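Local coordinates for protein DNA-dependent metalloprotease WSS1 homolog 2 (PDB 5JIG) that probably cleaves DNA-bound proteins as a DNA-dependent zinc metalloprotease, contributing to the repair of toxic DNA-protein cross-links, at residues T31-W42 with L118-L127. Residues are numbered along the deposited sequence; the frame is centred on the assembly and turned at random. Where two conformers were deposited one is given.
Sequences TGIKKIMDSHRW and LTKEADAADL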
loop_
_atom_site.group_PDB
_atom_site.type_symbol
_atom_site.label_atom_id
_atom_site.label_comp_id
_atom_site.label_asym_id
_atom_site.label_seq_id
_atom_site.Cartn_x
_atom_site.Cartn_y
_atom_site.Cartn_z
ATOM N N THR A 31 -8.706 2.491 -7.425
ATOM C CA THR A 31 -9.765 1.547 -7.641
ATOM C C THR A 31 -9.324 0.079 -7.600
ATOM O O THR A 31 -10.095 -0.798 -7.224
ATOM C CB THR A 31 -10.522 1.892 -8.921
ATOM O OG1 THR A 31 -9.587 1.970 -9.975
ATOM C CG2 THR A 31 -11.248 3.177 -8.830
ATOM N N GLY A 32 -8.098 -0.167 -8.018
ATOM C CA GLY A 32 -7.538 -1.504 -7.952
ATOM C C GLY A 32 -7.221 -1.946 -6.541
ATOM O O GLY A 32 -7.497 -3.083 -6.156
ATOM N N ILE A 33 -6.649 -1.064 -5.745
ATOM C CA ILE A 33 -6.425 -1.347 -4.328
ATOM C C ILE A 33 -7.737 -1.590 -3.601
ATOM O O ILE A 33 -7.881 -2.531 -2.831
ATOM C CB ILE A 33 -5.597 -0.208 -3.676
ATOM C CG1 ILE A 33 -4.198 -0.084 -4.260
ATOM C CG2 ILE A 33 -5.557 -0.353 -2.155
ATOM C CD1 ILE A 33 -3.308 -1.315 -4.091
ATOM N N LYS A 34 -8.741 -0.758 -3.878
ATOM C CA LYS A 34 -10.063 -0.961 -3.253
ATOM C C LYS A 34 -10.636 -2.306 -3.662
ATOM O O LYS A 34 -11.216 -3.006 -2.810
ATOM C CB LYS A 34 -10.986 0.191 -3.606
ATOM C CG LYS A 34 -10.682 1.499 -3.005
ATOM C CD LYS A 34 -11.594 2.609 -3.452
ATOM C CE LYS A 34 -12.735 2.719 -2.580
ATOM N NZ LYS A 34 -13.129 4.196 -2.497
ATOM N N LYS A 35 -10.486 -2.691 -4.939
ATOM C CA LYS A 35 -11.020 -3.963 -5.391
ATOM C C LYS A 35 -10.452 -5.121 -4.633
ATOM O O LYS A 35 -11.186 -6.005 -4.227
ATOM C CB LYS A 35 -10.740 -4.107 -6.921
ATOM C CG LYS A 35 -11.370 -5.283 -7.567
ATOM C CD LYS A 35 -12.771 -4.999 -7.945
ATOM C CE LYS A 35 -13.381 -6.132 -8.760
ATOM N NZ LYS A 35 -14.707 -6.510 -8.320
ATOM N N ILE A 36 -9.118 -5.141 -4.443
ATOM C CA ILE A 36 -8.540 -6.248 -3.740
ATOM C C ILE A 36 -8.831 -6.215 -2.232
ATOM O O ILE A 36 -8.967 -7.289 -1.615
ATOM C CB ILE A 36 -7.045 -6.449 -4.035
ATOM C CG1 ILE A 36 -6.201 -5.262 -3.631
ATOM C CG2 ILE A 36 -6.884 -6.826 -5.490
ATOM C CD1 ILE A 36 -4.702 -5.492 -3.747
ATOM N N MET A 37 -8.883 -5.038 -1.625
ATOM C CA MET A 37 -9.229 -4.986 -0.198
ATOM C C MET A 37 -10.665 -5.465 0.029
ATOM O O MET A 37 -10.932 -6.161 1.013
ATOM C CB MET A 37 -8.931 -3.640 0.364
ATOM C CG MET A 37 -7.416 -3.410 0.299
ATOM S SD MET A 37 -6.876 -1.793 0.998
ATOM C CE MET A 37 -7.112 -2.093 2.763
ATOM N N ASP A 38 -11.566 -5.125 -0.898
ATOM C CA ASP A 38 -12.938 -5.634 -0.816
ATOM C C ASP A 38 -12.933 -7.143 -1.054
ATOM O O ASP A 38 -13.563 -7.893 -0.289
ATOM C CB ASP A 38 -13.813 -4.920 -1.842
ATOM C CG ASP A 38 -14.206 -3.552 -1.407
ATOM O OD1 ASP A 38 -14.544 -2.741 -2.281
ATOM O OD2 ASP A 38 -14.430 -3.340 -0.169
ATOM N N SER A 39 -12.265 -7.620 -2.102
ATOM C CA SER A 39 -12.320 -9.059 -2.436
ATOM C C SER A 39 -11.757 -9.921 -1.342
ATOM O O SER A 39 -12.258 -11.007 -1.056
ATOM C CB SER A 39 -11.576 -9.318 -3.764
ATOM O OG SER A 39 -12.225 -8.647 -4.827
ATOM N N HIS A 40 -10.665 -9.449 -0.716
ATOM C CA HIS A 40 -9.986 -10.192 0.308
ATOM C C HIS A 40 -10.385 -9.788 1.741
ATOM O O HIS A 40 -9.859 -10.324 2.690
ATOM C CB HIS A 40 -8.464 -10.206 0.118
ATOM C CG HIS A 40 -7.835 -11.502 0.354
ATOM N ND1 HIS A 40 -7.982 -12.165 1.537
ATOM C CD2 HIS A 40 -7.098 -12.327 -0.421
ATOM C CE1 HIS A 40 -7.328 -13.322 1.509
ATOM N NE2 HIS A 40 -6.766 -13.455 0.316
ATOM N N ARG A 41 -11.343 -8.893 1.852
ATOM C CA ARG A 41 -11.914 -8.454 3.152
ATOM C C ARG A 41 -10.834 -7.979 4.117
ATOM O O ARG A 41 -10.737 -8.442 5.229
ATOM C CB ARG A 41 -12.825 -9.520 3.713
ATOM C CG ARG A 41 -14.022 -9.765 2.877
ATOM C CD ARG A 41 -14.960 -10.851 3.342
ATOM N NE ARG A 41 -15.354 -10.724 4.711
ATOM C CZ ARG A 41 -14.948 -11.484 5.734
ATOM N NH1 ARG A 41 -15.451 -11.239 6.942
ATOM N NH2 ARG A 41 -14.036 -12.458 5.589
ATOM N N TRP A 42 -10.042 -7.005 3.678
ATOM C CA TRP A 42 -8.972 -6.421 4.491
ATOM C C TRP A 42 -9.307 -5.033 4.918
ATOM O O TRP A 42 -9.597 -4.148 4.101
ATOM C CB TRP A 42 -7.685 -6.391 3.680
ATOM C CG TRP A 42 -7.077 -7.711 3.449
ATOM C CD1 TRP A 42 -7.146 -8.787 4.259
ATOM C CD2 TRP A 42 -6.316 -8.109 2.330
ATOM N NE1 TRP A 42 -6.436 -9.851 3.712
ATOM C CE2 TRP A 42 -5.916 -9.434 2.530
ATOM C CE3 TRP A 42 -5.936 -7.465 1.133
ATOM C CZ2 TRP A 42 -5.155 -10.148 1.571
ATOM C CZ3 TRP A 42 -5.207 -8.183 0.203
ATOM C CH2 TRP A 42 -4.780 -9.456 0.466
ATOM N N LEU A 118 -3.531 -10.806 -6.936
ATOM C CA LEU A 118 -3.916 -9.443 -6.502
ATOM C C LEU A 118 -3.461 -8.383 -7.485
ATOM O O LEU A 118 -4.166 -7.432 -7.781
ATOM C CB LEU A 118 -3.345 -9.151 -5.113
ATOM C CG LEU A 118 -3.797 -10.048 -3.970
ATOM C CD1 LEU A 118 -2.958 -9.695 -2.728
ATOM C CD2 LEU A 118 -5.232 -9.907 -3.624
ATOM N N THR A 119 -2.256 -8.570 -8.035
ATOM C CA THR A 119 -1.711 -7.647 -9.032
ATOM C C THR A 119 -2.642 -7.600 -10.268
ATOM O O THR A 119 -2.938 -6.551 -10.777
ATOM C CB THR A 119 -0.302 -8.088 -9.392
ATOM O OG1 THR A 119 0.559 -7.812 -8.282
ATOM C CG2 THR A 119 0.233 -7.327 -10.598
ATOM N N LYS A 120 -3.019 -8.803 -10.718
ATOM C CA LYS A 120 -3.909 -8.847 -11.891
ATOM C C LYS A 120 -5.247 -8.160 -11.594
ATOM O O LYS A 120 -5.734 -7.337 -12.386
ATOM C CB LYS A 120 -4.121 -10.313 -12.270
ATOM C CG LYS A 120 -5.104 -10.621 -13.351
ATOM C CD LYS A 120 -5.140 -12.088 -13.781
ATOM C CE LYS A 120 -6.171 -12.413 -14.821
ATOM N NZ LYS A 120 -6.086 -13.853 -15.102
ATOM N N GLU A 121 -5.827 -8.444 -10.429
ATOM C CA GLU A 121 -7.070 -7.793 -10.076
ATOM C C GLU A 121 -6.946 -6.274 -10.052
ATOM O O GLU A 121 -7.780 -5.564 -10.548
ATOM C CB GLU A 121 -7.496 -8.323 -8.723
ATOM C CG GLU A 121 -8.887 -7.847 -8.301
ATOM C CD GLU A 121 -9.986 -8.756 -8.785
ATOM O OE1 GLU A 121 -10.050 -9.893 -8.305
ATOM O OE2 GLU A 121 -10.812 -8.340 -9.670
ATOM N N ALA A 122 -5.902 -5.812 -9.413
ATOM C CA ALA A 122 -5.726 -4.371 -9.196
ATOM C C ALA A 122 -5.303 -3.598 -10.428
ATOM O O ALA A 122 -5.358 -2.367 -10.408
ATOM C CB ALA A 122 -4.705 -4.162 -8.085
ATOM N N ASP A 123 -4.839 -4.302 -11.451
ATOM C CA ASP A 123 -4.397 -3.670 -12.705
ATOM C C ASP A 123 -5.461 -3.786 -13.813
ATOM O O ASP A 123 -5.174 -3.469 -14.961
ATOM C CB ASP A 123 -3.093 -4.277 -13.209
ATOM C CG ASP A 123 -2.471 -3.454 -14.324
ATOM O OD1 ASP A 123 -2.009 -4.030 -15.342
ATOM O OD2 ASP A 123 -2.435 -2.185 -14.194
ATOM N N ALA A 124 -6.659 -4.285 -13.501
ATOM C CA ALA A 124 -7.643 -4.557 -14.523
ATOM C C ALA A 124 -7.953 -3.298 -15.337
ATOM O O ALA A 124 -8.027 -2.186 -14.803
ATOM C CB ALA A 124 -8.909 -5.131 -13.931
ATOM N N ALA A 125 -8.132 -3.455 -16.629
ATOM C CA ALA A 125 -8.326 -2.337 -17.544
ATOM C C ALA A 125 -9.589 -1.559 -17.345
ATOM O O ALA A 125 -9.694 -0.421 -17.825
ATOM C CB ALA A 125 -8.265 -2.795 -19.007
ATOM N N ASP A 126 -10.589 -2.147 -16.705
ATOM C CA ASP A 126 -11.869 -1.495 -16.538
ATOM C C ASP A 126 -11.941 -0.617 -15.324
ATOM O O ASP A 126 -12.882 0.165 -15.221
ATOM C CB ASP A 126 -12.983 -2.521 -16.404
ATOM C CG ASP A 126 -12.919 -3.312 -15.172
ATOM O OD1 ASP A 126 -13.978 -3.371 -14.496
ATOM O OD2 ASP A 126 -11.846 -3.821 -14.917
ATOM N N LEU A 127 -10.989 -0.693 -14.430
ATOM C CA LEU A 127 -11.043 0.076 -13.203
ATOM C C LEU A 127 -10.615 1.498 -13.359
ATOM O O LEU A 127 -10.582 2.068 -14.410
ATOM C CB LEU A 127 -10.123 -0.594 -12.226
ATOM C CG LEU A 127 -10.525 -2.060 -11.848
ATOM C CD1 LEU A 127 -9.603 -2.641 -10.785
ATOM C CD2 LEU A 127 -12.009 -2.176 -11.475
#
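Gly32 and Ala122 mark where two helices come nearest: the axes of 31-40 and 118-122 approach to 8.5 Å, their N-to-C directions 128° apart, and Gly32 CA gives a CA-H...O contact to Ala122 O at 3.4 Å. A CB on Gly32 would collide with that oxygen, which also accepts a hydrogen bond from Lys92. Leu127 CD1 rests on the same glycine, 3.7 Å from its CA, while Thr31 OG1 lies against Leu127 CB. Further along, Ile36 and Leu118 cross at about a right angle, CB to CD2 3.9 Å; the other branch, Leu118 CD1, meets the edge of the Trp42 ring 3.7 Å from CH2. With CG anti to the backbone N (chi1 -173°) and a bend at chi2, Glu121 lays its CG against Ile36 CG2 and Lys35 CG, both 3.6 Å away. Its OE2 stays 4.5 Å from Lys35 NZ, too far for a salt bridge. Shortened to an alanine, this position would probably lose the methylene packed on Ile36 and leave Lys35 without its nearby carboxylate. Gly32 thus lets the C-terminal end of helix 109-122 pack on helix 31-40, beside the HExxH helix 88-100 of the WLM metalloprotease domain.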